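Side-chain contacts in response regulator protein (Burkholderia pseudomallei, PDB 3RQI), which probably acts as a two-component response regulator, with a receiver domain phosphorylated on an aspartate and a Fis-type DNA-binding region that would carry the transcriptional output: residues A[95-99]-A[100-104]; A[65-68]-A[69-72]. All coordinates share one frame; numbering follows the deposited sequence.

Contact 1: residues A[95-99]-A[100-104]. With SO4 (sulfate ion), chain D.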
loop_
_atom_site.group_PDB
_atom_site.type_symbol
_atom_site.label_atom_id
_atom_site.label_comp_id
_atom_site.label_asym_id
_atom_site.label_seq_id
_atom_site.Cartn_x
_atom_site.Cartn_y
_atom_site.Cartn_z
ATOM N N VAL A 95 -2.934 -3.065 0.911
ATOM C CA VAL A 95 -2.656 -4.419 1.441
ATOM C C VAL A 95 -3.937 -5.267 1.339
ATOM O O VAL A 95 -3.870 -6.369 0.762
ATOM C CB VAL A 95 -2.150 -4.333 2.918
ATOM C CG1 VAL A 95 -2.131 -5.721 3.587
ATOM C CG2 VAL A 95 -0.744 -3.696 2.999
ATOM N N GLN A 96 -5.087 -4.795 1.875
ATOM C CA GLN A 96 -6.278 -5.628 1.889
ATOM C C GLN A 96 -6.821 -5.859 0.475
ATOM O O GLN A 96 -7.277 -6.964 0.163
ATOM C CB GLN A 96 -7.347 -5.041 2.812
ATOM C CG GLN A 96 -8.515 -6.012 3.093
ATOM C CD GLN A 96 -7.987 -7.282 3.755
ATOM O OE1 GLN A 96 -7.178 -7.210 4.687
ATOM N NE2 GLN A 96 -8.421 -8.442 3.263
ATOM N N ALA A 97 -6.753 -4.831 -0.367
ATOM C CA ALA A 97 -7.233 -4.999 -1.742
ATOM C C ALA A 97 -6.508 -6.102 -2.496
ATOM O O ALA A 97 -7.135 -6.899 -3.248
ATOM C CB ALA A 97 -7.129 -3.683 -2.522
ATOM N N VAL A 98 -5.201 -6.182 -2.278
ATOM C CA VAL A 98 -4.409 -7.210 -2.965
ATOM C C VAL A 98 -4.747 -8.566 -2.375
ATOM O O VAL A 98 -4.881 -9.565 -3.100
ATOM C CB VAL A 98 -2.883 -6.899 -2.900
ATOM C CG1 VAL A 98 -2.067 -8.092 -3.472
ATOM C CG2 VAL A 98 -2.588 -5.580 -3.571
ATOM N N LYS A 99 -4.940 -8.644 -1.050
ATOM C CA LYS A 99 -5.324 -9.932 -0.467
ATOM C C LYS A 99 -6.650 -10.449 -1.039
ATOM O O LYS A 99 -6.842 -11.656 -1.222
ATOM C CB LYS A 99 -5.451 -9.824 1.067
ATOM C CG LYS A 99 -4.163 -9.612 1.825
ATOM C CD LYS A 99 -4.446 -9.805 3.313
ATOM C CE LYS A 99 -3.201 -9.586 4.135
ATOM N NZ LYS A 99 -3.425 -9.950 5.546
ATOM N N ASP A 100 -7.559 -9.508 -1.329
ATOM C CA ASP A 100 -8.910 -9.786 -1.827
ATOM C C ASP A 100 -8.902 -10.207 -3.303
ATOM O O ASP A 100 -9.915 -10.741 -3.810
ATOM C CB ASP A 100 -9.801 -8.528 -1.663
ATOM C CG ASP A 100 -10.141 -8.211 -0.210
ATOM O OD1 ASP A 100 -9.896 -9.037 0.681
ATOM O OD2 ASP A 100 -10.634 -7.085 0.028
ATOM N N GLY A 101 -7.770 -9.962 -3.968
ATOM C CA GLY A 101 -7.575 -10.354 -5.356
ATOM C C GLY A 101 -7.270 -9.274 -6.369
ATOM O O GLY A 101 -7.101 -9.604 -7.556
ATOM N N ALA A 102 -7.200 -8.019 -5.927
ATOM C CA ALA A 102 -6.861 -6.948 -6.872
ATOM C C ALA A 102 -5.469 -7.169 -7.453
ATOM O O ALA A 102 -4.521 -7.554 -6.748
ATOM C CB ALA A 102 -6.940 -5.587 -6.242
ATOM N N ASP A 103 -5.338 -6.876 -8.737
ATOM C CA ASP A 103 -4.040 -6.957 -9.382
ATOM C C ASP A 103 -3.137 -5.737 -9.151
ATOM O O ASP A 103 -1.918 -5.857 -9.227
ATOM C CB ASP A 103 -4.189 -7.225 -10.900
ATOM C CG ASP A 103 -4.912 -8.505 -11.180
ATOM O OD1 ASP A 103 -4.316 -9.583 -10.930
ATOM O OD2 ASP A 103 -6.075 -8.449 -11.606
ATOM N N ASN A 104 -3.724 -4.557 -8.909
ATOM C CA ASN A 104 -2.915 -3.365 -8.691
ATOM C C ASN A 104 -3.755 -2.284 -8.042
ATOM O O ASN A 104 -4.972 -2.464 -7.813
ATOM C CB ASN A 104 -2.309 -2.854 -10.024
ATOM C CG ASN A 104 -0.993 -2.150 -9.835
ATOM O OD1 ASN A 104 -0.540 -1.905 -8.691
ATOM N ND2 ASN A 104 -0.353 -1.802 -10.962
HETATM S S SO4 D . -5.023 -12.862 7.330
HETATM O O1 SO4 D . -4.705 -11.831 8.286
HETATM O O2 SO4 D . -6.243 -13.555 7.769
HETATM O O3 SO4 D . -5.224 -12.230 6.020
HETATM O O4 SO4 D . -3.938 -13.846 7.216
HETATM O O HOH W 1 -3.810 -10.210 -5.939
#
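Q96 and D100, one turn apart, join side chain to side chain at the Schellman motif that ends helix 91-100 of the CheY-like receiver fold and turns the chain toward strand 104-107. Q96 NE2 donates to D100 OD1 at 3.0 Å, the acceptor lying close to the amide plane but the donor coming from above the carboxylate plane. The two flat groups are turned 52° apart; the bend of the Q96 chain at chi2 (60°) brings the amide back over the next turn. Q96 OE1 is taken by S124 OG of the second subunit, so both ends of the amide are engaged. D100 N also bonds to Q96 O (3.0 Å). The motif itself rests on A102 N to A97 O (2.9 Å), G101 N to V98 O (3.0 Å) and the positive phi of G101 (121°). Packing is tight on the buried side: A102 CB stands 3.3 Å from A97 O and 4.2 Å from A97 CB, while L67 and I70 of helix 67-76 pack against A97 and D100. K99, by contrast, is exposed; its chain leaves the turn, extended beyond CG, and K99 NZ donates to O3 of a sulfate ion, probably from the crystallisation liquor, at 2.9 Å, as well as to S124 OG and D103 O of the second subunit. At the other end of the turn a water lies 2.9 Å from A102 O and also within hydrogen-bonding distance of V98 O.

Contact 2: residues A[65-68]-A[69-72]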
loop_
_atom_site.group_PDB
_atom_site.type_symbol
_atom_site.label_atom_id
_atom_site.label_comp_id
_atom_site.label_asym_id
_atom_site.label_seq_id
_atom_site.Cartn_x
_atom_site.Cartn_y
_atom_site.Cartn_z
ATOM N N SER A 65 -18.966 -0.345 0.165
ATOM C CA SER A 65 -17.531 -0.598 0.264
ATOM C C SER A 65 -17.048 -1.192 -1.045
ATOM O O SER A 65 -17.427 -2.333 -1.356
ATOM C CB SER A 65 -17.270 -1.666 1.326
ATOM O OG SER A 65 -15.896 -2.079 1.266
ATOM N N GLY A 66 -16.220 -0.451 -1.812
ATOM C CA GLY A 66 -15.548 -1.016 -3.010
ATOM C C GLY A 66 -14.607 -2.167 -2.671
ATOM O O GLY A 66 -14.454 -3.157 -3.427
ATOM N N LEU A 67 -13.999 -2.093 -1.501
ATOM C CA LEU A 67 -13.086 -3.147 -1.093
ATOM C C LEU A 67 -13.824 -4.478 -1.034
ATOM O O LEU A 67 -13.302 -5.521 -1.467
ATOM C CB LEU A 67 -12.533 -2.786 0.285
ATOM C CG LEU A 67 -11.296 -3.485 0.804
ATOM C CD1 LEU A 67 -10.120 -3.293 -0.168
ATOM C CD2 LEU A 67 -10.962 -2.867 2.167
ATOM N N SER A 68 -15.053 -4.436 -0.505
ATOM C CA SER A 68 -15.905 -5.625 -0.335
ATOM C C SER A 68 -16.331 -6.253 -1.663
ATOM O O SER A 68 -16.806 -7.405 -1.696
ATOM C CB SER A 68 -17.136 -5.256 0.506
ATOM O OG SER A 68 -18.089 -4.524 -0.283
ATOM N N LEU A 69 -16.169 -5.502 -2.756
ATOM C CA LEU A 69 -16.529 -5.996 -4.092
ATOM C C LEU A 69 -15.424 -6.823 -4.727
ATOM O O LEU A 69 -15.674 -7.594 -5.646
ATOM C CB LEU A 69 -16.864 -4.841 -5.068
ATOM C CG LEU A 69 -18.204 -4.142 -4.992
ATOM C CD1 LEU A 69 -18.208 -2.996 -6.034
ATOM C CD2 LEU A 69 -19.302 -5.196 -5.305
ATOM N N ILE A 70 -14.194 -6.685 -4.240
ATOM C CA ILE A 70 -13.074 -7.252 -5.002
ATOM C C ILE A 70 -13.117 -8.799 -5.071
ATOM O O ILE A 70 -12.986 -9.379 -6.161
ATOM C CB ILE A 70 -11.754 -6.768 -4.432
ATOM C CG1 ILE A 70 -11.653 -5.250 -4.627
ATOM C CG2 ILE A 70 -10.597 -7.498 -5.155
ATOM C CD1 ILE A 70 -10.520 -4.577 -3.808
ATOM N N ALA A 71 -13.284 -9.464 -3.926
ATOM C CA ALA A 71 -13.392 -10.929 -3.935
ATOM C C ALA A 71 -14.545 -11.471 -4.816
ATOM O O ALA A 71 -14.308 -12.375 -5.627
ATOM C CB ALA A 71 -13.464 -11.505 -2.477
ATOM N N PRO A 72 -15.779 -10.936 -4.658
ATOM C CA PRO A 72 -16.883 -11.399 -5.529
ATOM C C PRO A 72 -16.615 -11.138 -7.026
ATOM O O PRO A 72 -16.954 -11.966 -7.869
ATOM C CB PRO A 72 -18.092 -10.605 -5.051
ATOM C CG PRO A 72 -17.706 -9.887 -3.830
ATOM C CD PRO A 72 -16.266 -10.114 -3.530
HETATM O O HOH W 2 -13.390 -8.355 -1.318
#
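L69 N donates to G66 O (3.0 Å) and I70 N to L67 O (3.1 Å), each three residues back, so helix 67-76 of the CheY-like receiver fold opens with 3-10-like turns. S65, just ahead of it, supplies a capping bond: its OG accepts from S68 N at 3.1 Å. S68 OG also donates to S65 O, in a bond short enough to be read with caution; a chi1 of 76°, placing OG between the backbone N and the carbonyl carbon, turns the hydroxyl back along the chain. Among the apolar side chains, L67 CD1 meets I70 CD1 at 3.9 Å where the two cross obliquely, on the side of the helix that faces helix 91-100. L69 packs instead on A43 and L44 of helix 40-47, its CB resting 3.4 Å from G66 O. Further on the backbone pairing lapses. P72 has no N-H to offer S68 O; the helix is kinked there, and P72 CD stands 3.3 Å from S68 O instead. A water stands in the preceding turn, accepting from A71 N and donating to L67 O, 2.8 Å from each.

How the contacts relate
Contact 2 begins helix 67-76 and contact 1 ends helix 91-100, neighbouring helices of the same receiver domain, and the two regions pack directly: L67 CD1 lies 3.7 Å from A97 CA and I70 CG2 3.5 Å from A102 N. Both are partly buried, with L67 and I70 of one meeting A97 and A102 of the other. Their polar chemistry differs with position. In 65-72 two serines tie up the helix start, and a water fills in near the proline; in 95-104 a Schellman motif and an amide-carboxylate pair finish the helix. Contact 1 also has the larger share of the subunit interface, whereas contact 2 reaches the second subunit through L67, packing on its A128.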